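Local coordinates for beta-N-acetylglucosaminidase-like protein Glycoside hydrolase family 20 (Flavobacterium johnsoniae, PDB 6YHH), which probably hydrolyses terminal N-acetylglucosamine units from chitin-derived oligosaccharides, as a family 20 beta-N-acetylhexosaminidase of bacterial chitin metabolism, at residues E5-M10 with Q14-N19; E90-S95 with R474-E479; L121-N126 with S136-F141; L170-M175 with F496-L501; E479-V484 with R488-S493. All blocks are in the same frame, centred on the assembly; numbering follows the deposited sequence.

Contact 1: E5-M10 with Q14-N19; sequences EQLNLM and QNVVVN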
# COMPACT_ATOMS: atom_id res chain seq x y z
N GLU A 5 11.16 27.52 -18.45
CA GLU A 5 9.85 27.02 -18.87
C GLU A 5 9.72 25.45 -18.99
O GLU A 5 8.62 24.93 -19.08
CB GLU A 5 9.47 27.68 -20.23
N GLN A 6 10.82 24.71 -18.99
CA GLN A 6 10.79 23.27 -19.13
C GLN A 6 10.88 22.61 -17.75
O GLN A 6 10.88 21.39 -17.66
CB GLN A 6 12.02 22.85 -19.93
CG GLN A 6 11.95 23.36 -21.35
CD GLN A 6 13.25 23.08 -22.08
OE1 GLN A 6 14.17 23.88 -22.05
NE2 GLN A 6 13.36 21.92 -22.69
N LEU A 7 11.04 23.41 -16.70
CA LEU A 7 11.25 22.87 -15.36
C LEU A 7 9.92 22.54 -14.71
O LEU A 7 9.04 23.41 -14.57
CB LEU A 7 12.08 23.82 -14.46
CG LEU A 7 13.51 24.22 -15.02
CD1 LEU A 7 14.18 25.07 -13.94
CD2 LEU A 7 14.34 23.02 -15.44
N ASN A 8 9.86 21.32 -14.18
CA ASN A 8 8.64 20.91 -13.45
C ASN A 8 8.72 21.04 -11.98
O ASN A 8 8.69 20.06 -11.22
CB ASN A 8 8.20 19.54 -13.94
CG ASN A 8 7.93 19.55 -15.44
OD1 ASN A 8 7.16 20.38 -15.91
ND2 ASN A 8 8.56 18.64 -16.19
N LEU A 9 8.78 22.31 -11.54
CA LEU A 9 8.94 22.64 -10.11
C LEU A 9 7.58 22.97 -9.56
O LEU A 9 6.83 23.75 -10.18
CB LEU A 9 9.86 23.84 -9.86
CG LEU A 9 11.21 23.74 -10.56
CD1 LEU A 9 12.11 24.97 -10.29
CD2 LEU A 9 11.94 22.44 -10.22
N MET A 10 7.23 22.48 -8.36
CA MET A 10 5.93 22.76 -7.78
C MET A 10 6.07 22.48 -6.27
O MET A 10 6.50 21.39 -5.90
CB MET A 10 4.81 21.87 -8.32
CG MET A 10 3.45 22.32 -7.84
SD MET A 10 2.07 21.35 -8.55
CE MET A 10 2.29 21.61 -10.31
N GLN A 14 10.10 31.08 -5.53
CA GLN A 14 9.94 32.55 -5.51
C GLN A 14 10.94 33.20 -6.52
O GLN A 14 10.62 34.22 -7.15
CB GLN A 14 10.17 33.16 -4.11
CG GLN A 14 9.19 32.73 -2.99
CD GLN A 14 7.77 33.24 -3.18
OE1 GLN A 14 7.49 34.20 -3.95
NE2 GLN A 14 6.82 32.55 -2.50
N ASN A 15 12.08 32.60 -6.68
CA ASN A 15 13.12 33.09 -7.63
C ASN A 15 13.76 31.91 -8.30
O ASN A 15 14.24 30.99 -7.60
CB ASN A 15 14.22 33.87 -6.90
CG ASN A 15 13.69 35.03 -6.09
OD1 ASN A 15 13.38 34.95 -4.89
ND2 ASN A 15 13.53 36.11 -6.76
N VAL A 16 13.82 31.98 -9.61
CA VAL A 16 14.44 30.87 -10.39
C VAL A 16 15.20 31.48 -11.55
O VAL A 16 14.58 32.12 -12.40
CB VAL A 16 13.39 29.94 -11.02
CG1 VAL A 16 14.06 28.81 -11.83
CG2 VAL A 16 12.46 29.40 -9.93
N VAL A 17 16.49 31.18 -11.65
CA VAL A 17 17.26 31.53 -12.84
C VAL A 17 18.01 30.30 -13.35
O VAL A 17 18.65 29.63 -12.55
CB VAL A 17 18.25 32.66 -12.52
CG1 VAL A 17 19.03 33.08 -13.78
CG2 VAL A 17 17.46 33.82 -11.98
N VAL A 18 17.92 30.05 -14.64
CA VAL A 18 18.72 28.96 -15.21
C VAL A 18 19.87 29.57 -16.02
O VAL A 18 19.61 30.42 -16.89
CB VAL A 18 17.86 28.12 -16.15
CG1 VAL A 18 18.66 27.03 -16.84
CG2 VAL A 18 16.68 27.56 -15.35
N ASN A 19 21.07 29.07 -15.79
CA ASN A 19 22.27 29.57 -16.53
C ASN A 19 22.76 28.43 -17.45
O ASN A 19 22.09 27.41 -17.59
CB ASN A 19 23.28 30.09 -15.46
CG ASN A 19 22.79 31.39 -14.76
OD1 ASN A 19 22.09 32.20 -15.33
ND2 ASN A 19 23.05 31.50 -13.52
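L7 and V16 bury the most surface here, with V18 and L9 completing a small apolar patch between the chain's N-terminal loop and its first strand. CD1 of L7 is the working atom. It approaches CG2 of V18 to 3.8 Å and stands further, 4.3 Å, from CG1 of V16, so this one methyl is shared between two valines on the same face of strand 15-19. L7 and V18 run past one another in opposite directions. V18 turns CG2 to the leucine because that branch lies anti to the carbonyl carbon, while CG1 takes the place anti to the backbone N (chi1 176°). The strand belongs to the mixed sheet of GH20 domain 2 and is hydrogen-bonded through V17 and N19 to the antiparallel strand 131-140; the loop runs over the sheet face that carries V16 and V18, in the opposite direction to the strand. L9 uses its own CD1 on the other branch of V16, at 4.5 Å from CG2. L7 and L9 also lean on L123 of helix 110-123, and L9 reaches I138, while Q1 and K4 also touch V18.

Contact 2: E90-S95 with R474-E479; sequences EDESYS and RLWSAE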
# COMPACT_ATOMS: atom_id res chain seq x y z
N GLU A 90 8.15 29.86 11.33
CA GLU A 90 9.54 29.56 11.17
C GLU A 90 10.06 30.12 9.87
O GLU A 90 9.36 30.25 8.89
CB GLU A 90 9.75 28.05 11.15
CG GLU A 90 9.55 27.34 12.44
CD GLU A 90 10.74 27.56 13.36
OE1 GLU A 90 11.94 27.16 13.03
OE2 GLU A 90 10.45 28.20 14.40
N ASP A 91 11.35 30.41 9.86
CA ASP A 91 12.04 30.76 8.64
C ASP A 91 12.29 29.48 7.86
O ASP A 91 13.11 28.62 8.28
CB ASP A 91 13.41 31.44 8.97
CG ASP A 91 14.14 31.86 7.76
OD1 ASP A 91 13.88 31.39 6.66
OD2 ASP A 91 15.13 32.65 7.84
N GLU A 92 11.53 29.28 6.78
CA GLU A 92 11.57 28.03 5.98
C GLU A 92 12.26 28.29 4.67
O GLU A 92 12.17 27.50 3.72
CB GLU A 92 10.10 27.57 5.69
CG GLU A 92 9.39 27.10 6.92
CD GLU A 92 7.99 26.64 6.53
OE1 GLU A 92 7.93 25.51 5.97
OE2 GLU A 92 7.02 27.41 6.68
N SER A 93 12.98 29.41 4.60
CA SER A 93 13.66 29.78 3.34
C SER A 93 14.89 28.92 3.05
O SER A 93 15.44 28.29 3.94
CB SER A 93 14.15 31.24 3.41
OG SER A 93 15.17 31.51 4.38
N TYR A 94 15.34 28.94 1.79
CA TYR A 94 16.56 28.25 1.40
C TYR A 94 17.00 28.82 0.09
O TYR A 94 16.18 29.46 -0.62
CB TYR A 94 16.38 26.70 1.27
CG TYR A 94 15.45 26.32 0.12
CD1 TYR A 94 14.04 26.33 0.29
CD2 TYR A 94 15.94 26.08 -1.15
CE1 TYR A 94 13.20 26.08 -0.78
CE2 TYR A 94 15.11 25.84 -2.21
CZ TYR A 94 13.75 25.86 -2.07
OH TYR A 94 12.98 25.70 -3.21
N SER A 95 18.29 28.57 -0.23
CA SER A 95 18.80 28.76 -1.59
C SER A 95 19.43 27.46 -2.07
O SER A 95 19.90 26.65 -1.27
CB SER A 95 19.83 29.89 -1.70
OG SER A 95 20.91 29.54 -0.91
N ARG A 474 -0.48 27.00 -4.46
CA ARG A 474 -1.16 28.21 -3.99
C ARG A 474 -0.72 28.68 -2.62
O ARG A 474 -0.67 29.89 -2.33
CB ARG A 474 -2.68 28.06 -4.04
CG ARG A 474 -3.50 29.29 -3.60
CD ARG A 474 -3.21 30.59 -4.37
NE ARG A 474 -3.34 30.30 -5.78
CZ ARG A 474 -2.40 30.51 -6.71
NH1 ARG A 474 -1.22 31.12 -6.49
NH2 ARG A 474 -2.67 30.08 -7.89
N LEU A 475 -0.40 27.78 -1.73
CA LEU A 475 -0.12 28.13 -0.38
C LEU A 475 1.34 28.55 -0.20
O LEU A 475 1.64 29.24 0.77
CB LEU A 475 -0.49 26.96 0.55
CG LEU A 475 -1.99 26.67 0.54
CD1 LEU A 475 -2.24 25.45 1.44
CD2 LEU A 475 -2.87 27.87 0.86
N TRP A 476 2.22 28.15 -1.13
CA TRP A 476 3.67 28.47 -1.01
C TRP A 476 4.08 29.59 -1.97
O TRP A 476 4.81 30.52 -1.58
CB TRP A 476 4.49 27.19 -1.30
CG TRP A 476 5.99 27.45 -1.36
CD1 TRP A 476 6.67 28.08 -2.36
CD2 TRP A 476 6.94 27.11 -0.36
NE1 TRP A 476 8.02 28.18 -2.01
CE2 TRP A 476 8.20 27.57 -0.80
CE3 TRP A 476 6.86 26.43 0.86
CZ2 TRP A 476 9.36 27.44 -0.04
CZ3 TRP A 476 8.04 26.30 1.62
CH2 TRP A 476 9.26 26.80 1.16
N SER A 477 3.70 29.47 -3.23
CA SER A 477 4.25 30.29 -4.30
C SER A 477 3.63 31.71 -4.25
O SER A 477 2.65 32.01 -3.55
CB SER A 477 3.92 29.70 -5.65
OG SER A 477 4.63 28.46 -5.84
N ALA A 478 4.22 32.56 -5.05
CA ALA A 478 3.76 33.95 -5.13
C ALA A 478 2.30 34.00 -5.60
O ALA A 478 1.87 33.16 -6.38
CB ALA A 478 4.65 34.70 -6.15
N GLU A 479 1.61 35.07 -5.20
CA GLU A 479 0.20 35.23 -5.49
C GLU A 479 -0.07 35.29 -6.97
O GLU A 479 -1.13 34.88 -7.41
CB GLU A 479 -0.32 36.51 -4.83
CG GLU A 479 -1.81 36.78 -5.02
CD GLU A 479 -2.35 37.96 -4.24
OE1 GLU A 479 -1.55 38.80 -3.75
OE2 GLU A 479 -3.61 38.00 -4.10
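W476 points its indole at E92 and Y94 from the last turn of helix 467-476. Its CB leads toward them, and CG stands anti to the backbone N (chi1 174°), which carries the ring away from its own helix. On the five-membered side, NE1 donates to D140 OD1 in strand 131-140. Past the ring fusion comes CZ2, 4.1 Å from CE1 of Y94; it arrives at the edge of the phenol, near that ring's plane, and the two side chains are set at a slant. This is the junction of the two GH20 modules, where the end of a helix from the TIM-barrel catalytic domain meets the sheet of domain 2 at the start of strand 94-99. Furthest out, CH2 lies 3.9 Å from the carbonyl O of E92, which sits at the indole edge near its plane; that buried oxygen has no hydrogen-bonding partner in the model. CZ3 is 4.4 Å from OE1 of E92, whose carboxylate is engaged by H115 and R147. Nearby, D91 OD1 closes an Asx turn with S93 N (3.0 Å) and also accepts from S93 OG (2.6 Å), while Y94 OH bonds T119 and, weakly, D140.

Contact 3: L121-N126 with S136-F141; sequences LQLLQN and SQISDF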
# COMPACT_ATOMS: atom_id res chain seq x y z
N LEU A 121 15.17 17.39 -6.24
CA LEU A 121 14.59 16.23 -6.95
C LEU A 121 13.80 16.64 -8.15
O LEU A 121 13.85 15.96 -9.20
CB LEU A 121 13.73 15.44 -5.98
CG LEU A 121 14.52 14.66 -4.93
CD1 LEU A 121 13.59 14.12 -3.86
CD2 LEU A 121 15.34 13.54 -5.60
N GLN A 122 13.06 17.76 -8.03
CA GLN A 122 12.26 18.21 -9.17
C GLN A 122 13.06 18.79 -10.27
O GLN A 122 12.59 18.76 -11.43
CB GLN A 122 11.22 19.21 -8.70
CG GLN A 122 10.14 18.61 -7.80
CD GLN A 122 9.10 19.65 -7.37
OE1 GLN A 122 9.35 20.86 -7.43
NE2 GLN A 122 7.94 19.17 -6.88
N LEU A 123 14.29 19.18 -9.96
CA LEU A 123 15.16 19.71 -11.00
C LEU A 123 15.83 18.67 -11.84
O LEU A 123 16.40 18.98 -12.92
CB LEU A 123 16.27 20.58 -10.38
CG LEU A 123 16.19 22.06 -10.14
CD1 LEU A 123 17.61 22.51 -9.69
CD2 LEU A 123 15.72 22.85 -11.39
N LEU A 124 15.80 17.42 -11.40
CA LEU A 124 16.41 16.28 -12.16
C LEU A 124 15.94 16.19 -13.54
O LEU A 124 14.69 16.21 -13.80
CB LEU A 124 16.15 14.97 -11.42
CG LEU A 124 16.91 13.74 -12.00
CD1 LEU A 124 18.39 13.87 -11.83
CD2 LEU A 124 16.26 12.51 -11.35
N GLN A 125 16.88 16.12 -14.47
CA GLN A 125 16.63 15.97 -15.88
C GLN A 125 17.36 14.72 -16.38
O GLN A 125 18.21 14.16 -15.68
CB GLN A 125 17.10 17.19 -16.70
CG GLN A 125 16.56 18.52 -16.19
CD GLN A 125 15.08 18.66 -16.18
OE1 GLN A 125 14.47 19.22 -15.20
NE2 GLN A 125 14.47 18.35 -17.29
N ASN A 126 17.05 14.33 -17.60
CA ASN A 126 17.82 13.28 -18.28
C ASN A 126 17.75 13.49 -19.78
O ASN A 126 16.84 14.19 -20.26
CB ASN A 126 17.32 11.86 -17.91
CG ASN A 126 15.85 11.64 -18.20
OD1 ASN A 126 15.47 11.40 -19.41
ND2 ASN A 126 15.02 11.51 -17.07
N SER A 136 21.89 26.54 -12.29
CA SER A 136 20.75 27.40 -11.94
C SER A 136 20.91 27.92 -10.52
O SER A 136 21.65 27.33 -9.68
CB SER A 136 19.46 26.56 -12.08
OG SER A 136 19.55 25.39 -11.26
N GLN A 137 20.10 28.94 -10.17
CA GLN A 137 20.07 29.48 -8.85
C GLN A 137 18.64 29.74 -8.47
O GLN A 137 17.91 30.36 -9.24
CB GLN A 137 20.85 30.84 -8.72
CG GLN A 137 22.30 30.73 -9.16
CD GLN A 137 22.42 31.03 -10.66
OE1 GLN A 137 21.83 32.01 -11.12
NE2 GLN A 137 23.11 30.17 -11.43
N ILE A 138 18.29 29.24 -7.29
CA ILE A 138 16.94 29.34 -6.78
C ILE A 138 17.02 29.88 -5.41
O ILE A 138 17.84 29.40 -4.61
CB ILE A 138 16.25 27.94 -6.82
CG1 ILE A 138 15.91 27.53 -8.22
CG2 ILE A 138 15.01 27.89 -5.91
CD1 ILE A 138 15.45 26.08 -8.40
N SER A 139 16.16 30.83 -5.05
CA SER A 139 16.02 31.24 -3.70
C SER A 139 14.53 31.31 -3.42
O SER A 139 13.75 31.79 -4.27
CB SER A 139 16.77 32.57 -3.32
OG SER A 139 16.23 33.60 -3.98
N ASP A 140 14.15 30.79 -2.25
CA ASP A 140 12.73 30.45 -2.06
C ASP A 140 12.30 30.58 -0.63
O ASP A 140 13.12 30.59 0.27
CB ASP A 140 12.55 28.95 -2.55
CG ASP A 140 11.15 28.58 -2.96
OD1 ASP A 140 10.27 29.45 -3.14
OD2 ASP A 140 10.95 27.35 -3.16
N PHE A 141 10.99 30.69 -0.44
CA PHE A 141 10.40 30.78 0.85
C PHE A 141 8.88 30.71 0.61
O PHE A 141 8.41 31.01 -0.49
CB PHE A 141 10.75 32.16 1.53
CG PHE A 141 10.43 33.39 0.63
CD1 PHE A 141 11.33 33.86 -0.26
CD2 PHE A 141 9.15 33.95 0.62
CE1 PHE A 141 11.03 34.92 -1.12
CE2 PHE A 141 8.84 35.05 -0.17
CZ PHE A 141 9.81 35.52 -1.06
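L123 and S136 face each other at the end of helix 110-123, where the chain leaves the helix for the short strand 125-126 and then returns along strand 131-140. Both residues aim their CB toward the opposite segment. L123 and I138 extend in nearly opposite directions, but on offset lines, so their ends meet at the flank and not head-on: CD1 of I138, at the end of the longer branch, lies 4.4 Å from CD1 of L123 and is about as far from the leucine's other methyl. S136 OG comes to CD1 of L123 more closely, at 3.8 Å, and roughly at right angles to the line from that methyl to the isoleucine. The serine and isoleucine are two residues apart and so project from the same face of the strand. S136 holds OG between its backbone N and carbonyl carbon (chi1 56°), and the hydroxyl is bonded to O of P134, just upstream in the same strand.

The contact packs the helix end against the sheet of GH20 domain 2, and it closes the turn from the helix end, through the short strand 125-126, back to strand 131-140. L96 and V98 of strand 94-99 also touch L123, and L7 of the N-terminal loop adds another apolar neighbour. The chemistry is that of apolar packing: the S136 hydroxyl, already bonded to P134 O, can rest against the methyl in a buried place.

Contact 4: L170-M175 with F496-L501; sequences LAAMKM and FRLEEL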
# COMPACT_ATOMS: atom_id res chain seq x y z
N LEU A 170 3.11 15.37 1.73
CA LEU A 170 3.03 16.77 2.23
C LEU A 170 4.46 17.38 2.19
O LEU A 170 4.64 18.43 1.60
CB LEU A 170 2.50 16.89 3.66
CG LEU A 170 0.99 16.66 3.82
CD1 LEU A 170 0.59 17.00 5.25
CD2 LEU A 170 0.06 17.21 2.84
N ALA A 171 5.43 16.65 2.69
CA ALA A 171 6.80 17.18 2.61
C ALA A 171 7.26 17.39 1.21
O ALA A 171 7.94 18.35 0.91
CB ALA A 171 7.77 16.34 3.44
N ALA A 172 6.94 16.45 0.32
CA ALA A 172 7.32 16.55 -1.06
C ALA A 172 6.80 17.79 -1.72
O ALA A 172 7.44 18.35 -2.67
CB ALA A 172 6.82 15.31 -1.80
N MET A 173 5.66 18.26 -1.24
CA MET A 173 4.99 19.48 -1.78
C MET A 173 5.25 20.70 -0.89
O MET A 173 4.57 21.72 -1.04
CB MET A 173 3.51 19.23 -1.90
CG MET A 173 3.14 18.09 -2.86
SD MET A 173 4.03 18.10 -4.45
CE MET A 173 3.62 19.81 -4.90
N LYS A 174 6.16 20.60 0.07
CA LYS A 174 6.47 21.69 1.01
C LYS A 174 5.32 22.12 1.89
O LYS A 174 5.23 23.28 2.31
CB LYS A 174 7.09 22.87 0.29
CG LYS A 174 8.32 22.52 -0.46
CD LYS A 174 9.02 23.77 -1.03
CE LYS A 174 10.24 23.42 -1.87
NZ LYS A 174 9.84 23.05 -3.25
N MET A 175 4.38 21.19 2.14
CA MET A 175 3.30 21.44 3.07
C MET A 175 3.73 21.10 4.50
O MET A 175 4.48 20.15 4.68
CB MET A 175 2.05 20.66 2.65
CG MET A 175 1.58 21.13 1.33
SD MET A 175 0.17 20.10 0.72
CE MET A 175 -1.16 20.54 1.87
N PHE A 496 3.38 11.81 -10.83
CA PHE A 496 4.14 10.60 -11.06
C PHE A 496 5.18 10.35 -10.00
O PHE A 496 5.23 9.24 -9.42
CB PHE A 496 4.74 10.74 -12.43
CG PHE A 496 6.03 10.02 -12.69
CD1 PHE A 496 6.14 8.67 -12.54
CD2 PHE A 496 7.09 10.69 -13.29
CE1 PHE A 496 7.31 8.02 -12.80
CE2 PHE A 496 8.30 10.05 -13.62
CZ PHE A 496 8.39 8.68 -13.41
N ARG A 497 5.98 11.36 -9.66
CA ARG A 497 7.06 11.15 -8.69
C ARG A 497 6.60 10.89 -7.27
O ARG A 497 7.31 10.31 -6.46
CB ARG A 497 8.12 12.24 -8.81
CG ARG A 497 8.90 12.16 -10.11
CD ARG A 497 9.67 10.83 -10.31
NE ARG A 497 10.57 10.94 -11.49
CZ ARG A 497 11.24 9.90 -11.96
NH1 ARG A 497 11.14 8.71 -11.37
NH2 ARG A 497 11.98 10.01 -13.07
N LEU A 498 5.35 11.29 -6.94
CA LEU A 498 4.82 10.94 -5.63
C LEU A 498 4.69 9.42 -5.47
O LEU A 498 4.65 8.94 -4.31
CB LEU A 498 3.46 11.64 -5.37
CG LEU A 498 3.41 13.14 -5.25
CD1 LEU A 498 1.97 13.60 -5.23
CD2 LEU A 498 4.11 13.57 -3.96
N GLU A 499 4.66 8.66 -6.56
CA GLU A 499 4.48 7.21 -6.42
C GLU A 499 5.61 6.55 -5.69
O GLU A 499 5.42 5.50 -5.06
CB GLU A 499 4.31 6.53 -7.76
CG GLU A 499 3.01 6.82 -8.50
CD GLU A 499 2.77 5.87 -9.62
OE1 GLU A 499 3.59 5.82 -10.52
OE2 GLU A 499 1.79 5.09 -9.47
N GLU A 500 6.80 7.16 -5.73
CA GLU A 500 7.90 6.58 -4.98
C GLU A 500 7.72 6.62 -3.49
O GLU A 500 8.44 5.93 -2.79
CB GLU A 500 9.24 7.23 -5.38
CG GLU A 500 9.43 8.61 -4.77
CD GLU A 500 10.52 9.47 -5.41
OE1 GLU A 500 11.04 9.11 -6.48
OE2 GLU A 500 10.77 10.55 -4.81
N LEU A 501 6.80 7.43 -3.01
CA LEU A 501 6.52 7.55 -1.60
C LEU A 501 5.33 6.63 -1.20
O LEU A 501 4.88 6.65 -0.06
CB LEU A 501 6.12 9.02 -1.31
CG LEU A 501 7.20 10.03 -1.71
CD1 LEU A 501 6.69 11.47 -1.52
CD2 LEU A 501 8.51 9.78 -1.02
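A172 meets L498 and L501 through one methyl. Its CB lies 3.9 Å from CD2 of L498 and equally 3.9 Å from CD1 of L501, so the small side chain is touched by two leucine branches spaced three residues apart. L501 starts out toward the alanine directly. L498 leaves its backbone at an angle and brings only its end nearer: CG stands anti to the carbonyl carbon (chi1 -65°), and of its two methyls it is CD2 that meets the alanine. Such a short side chain lets the backbones come close, with CA of A172 and CA of L498 7.7 Å apart.

Backbone hydrogen bonds shape both partners. Helix 160-172 ends in a Schellman motif: K174, at positive phi, is the C-prime residue, M175 N bonds to L170 O at 2.8 Å, and K174 N bonds to A171 O at 3.0 Å. On the other side L501 N bonds to L498 O at 2.9 Å in a 3-10 turn, which keeps the two leucines on one face.

Charges lie away from this apolar centre. E500 forms salt bridges with R51 and R55 of helix 40-56, and E499 pairs with R514 of the second subunit. The contact thus joins the end of the first helix of the TIM-barrel domain to the 3-10 turn that follows helix 484-497, with helix 467-476 packing on M173 and helix 110-123, through E118, on A172.

Contact 5: E479-V484 with R488-S493; sequences ENITDV and RKRLES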
# COMPACT_ATOMS: atom_id res chain seq x y z
N GLU A 479 1.61 35.07 -5.20
CA GLU A 479 0.20 35.23 -5.49
C GLU A 479 -0.07 35.29 -6.97
O GLU A 479 -1.13 34.88 -7.41
CB GLU A 479 -0.32 36.51 -4.83
CG GLU A 479 -1.81 36.78 -5.02
CD GLU A 479 -2.35 37.96 -4.24
OE1 GLU A 479 -1.55 38.80 -3.75
OE2 GLU A 479 -3.61 38.00 -4.10
N ASN A 480 0.87 35.77 -7.77
CA ASN A 480 0.65 35.83 -9.21
C ASN A 480 0.98 34.60 -10.01
O ASN A 480 0.88 34.66 -11.21
CB ASN A 480 1.33 37.07 -9.84
CG ASN A 480 2.83 37.01 -9.75
OD1 ASN A 480 3.40 36.08 -9.16
ND2 ASN A 480 3.49 38.04 -10.25
N ILE A 481 1.30 33.46 -9.39
CA ILE A 481 1.51 32.26 -10.16
C ILE A 481 0.10 31.61 -10.30
O ILE A 481 -0.41 31.04 -9.30
CB ILE A 481 2.51 31.36 -9.40
CG1 ILE A 481 3.91 31.97 -9.18
CG2 ILE A 481 2.61 29.98 -10.05
CD1 ILE A 481 4.57 32.48 -10.42
N THR A 482 -0.56 31.82 -11.43
CA THR A 482 -1.97 31.52 -11.57
C THR A 482 -2.30 30.85 -12.91
O THR A 482 -3.46 30.56 -13.20
CB THR A 482 -2.83 32.74 -11.40
OG1 THR A 482 -2.45 33.68 -12.40
CG2 THR A 482 -2.70 33.34 -9.99
N ASP A 483 -1.30 30.59 -13.74
CA ASP A 483 -1.53 30.05 -15.11
C ASP A 483 -1.94 28.57 -14.96
O ASP A 483 -1.11 27.74 -14.66
CB ASP A 483 -0.31 30.24 -15.95
CG ASP A 483 -0.46 29.76 -17.36
OD1 ASP A 483 -0.99 28.72 -17.75
OD2 ASP A 483 0.14 30.41 -18.18
N VAL A 484 -3.20 28.31 -15.20
CA VAL A 484 -3.71 26.94 -14.97
C VAL A 484 -3.06 25.99 -15.94
O VAL A 484 -2.70 24.86 -15.56
CB VAL A 484 -5.24 26.86 -15.09
CG1 VAL A 484 -5.69 25.40 -14.99
CG2 VAL A 484 -5.91 27.70 -14.04
N ARG A 488 -0.96 22.67 -14.97
CA ARG A 488 -1.29 21.28 -15.33
C ARG A 488 -0.09 20.55 -15.94
O ARG A 488 0.06 19.34 -15.74
CB ARG A 488 -2.38 21.25 -16.40
CG ARG A 488 -3.75 21.67 -15.95
CD ARG A 488 -4.76 21.31 -17.03
NE ARG A 488 -5.95 22.07 -16.89
CZ ARG A 488 -6.98 21.77 -16.08
NH1 ARG A 488 -6.87 20.68 -15.34
NH2 ARG A 488 -8.08 22.54 -16.02
N LYS A 489 0.67 21.26 -16.78
CA LYS A 489 1.84 20.69 -17.48
C LYS A 489 2.86 20.20 -16.46
O LYS A 489 3.38 19.11 -16.59
CB LYS A 489 2.48 21.68 -18.47
N ARG A 490 3.09 20.98 -15.41
CA ARG A 490 4.06 20.64 -14.36
C ARG A 490 3.52 19.56 -13.44
O ARG A 490 4.25 18.77 -12.89
CB ARG A 490 4.44 21.88 -13.52
CG ARG A 490 5.25 22.89 -14.33
CD ARG A 490 5.68 24.12 -13.51
NE ARG A 490 4.58 25.06 -13.29
CZ ARG A 490 3.99 25.34 -12.14
NH1 ARG A 490 4.36 24.80 -10.97
NH2 ARG A 490 3.00 26.18 -12.14
N LEU A 491 2.19 19.55 -13.28
CA LEU A 491 1.58 18.62 -12.28
C LEU A 491 1.79 17.15 -12.66
O LEU A 491 1.83 16.28 -11.78
CB LEU A 491 0.11 18.93 -12.25
CG LEU A 491 -0.69 18.29 -11.13
CD1 LEU A 491 -0.27 18.79 -9.80
CD2 LEU A 491 -2.19 18.56 -11.31
N GLU A 492 1.88 16.86 -13.95
CA GLU A 492 1.95 15.50 -14.43
C GLU A 492 3.17 14.76 -13.84
O GLU A 492 3.06 13.67 -13.28
CB GLU A 492 2.00 15.39 -15.94
CG GLU A 492 0.86 15.99 -16.71
CD GLU A 492 0.97 15.70 -18.21
OE1 GLU A 492 2.12 15.24 -18.69
OE2 GLU A 492 -0.10 15.93 -18.92
N SER A 493 4.34 15.39 -13.90
CA SER A 493 5.52 14.74 -13.35
C SER A 493 5.56 14.76 -11.83
O SER A 493 6.05 13.82 -11.22
CB SER A 493 6.83 15.35 -13.92
OG SER A 493 6.94 16.69 -13.57
O HOH W 1 1.04 28.33 -13.06
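Helix 484-497 begins here, and the contact joins the loop leading in from helix 467-476 to the first turns of the helix. D483 is the N-cap, its OD1 accepting from the backbone N of N486. The first turn is then closed by the bond from R488 N to V484 O, 2.9 Å long with an N-H...O angle of 158°, the i to i+4 bond of an alpha-helix. CG of R488 lies 3.4 Å from that same carbonyl oxygen.

V484 and R488 then run side by side in the same direction. The extended arginine brings its guanidinium back beside V484, with CG1 over one face, 3.8 Å from NE and 3.9 Å from NH2. CG1 is the branch anti to the valine's backbone N (chi1 174°). At the far end NH1 of R488 forms a salt bridge with D563.

R490 turns back toward the loop on the helix side facing I481. Its guanidinium has several partners: NE bonds to N486 OD1, and NH1 makes a salt bridge with E473 and bonds to L9 O. CG2 of I481 lies 4.4 Å from NH2, approaching obliquely. A water at the edge of this guanidinium, in its plane, donates to D483 O at 2.7 Å and accepts a weak bond from R490 NH2 at 3.1 Å.

In the fold
Contacts 2, 3 and 4 are buried, whereas contacts 1 and 5 are only partly so. Contacts 1 and 3, about 6 Å apart between centres, pack apolar groups on the same sheet of domain 2 through its neighbouring strands 15-19 and 131-140. Contact 2 ties that sheet to the catalytic domain, and D140 of contact 3 is the shared polar partner of its two aromatic residues, weakly so for Y94. Contacts 4 and 5 use opposite ends of helix 484-497: methyl packing near its C-terminal end, arginines and a water at its more exposed start. R490 also ties contact 5 to the N-terminal loop of contact 1, while K174 of contact 4 packs against W476 of contact 2.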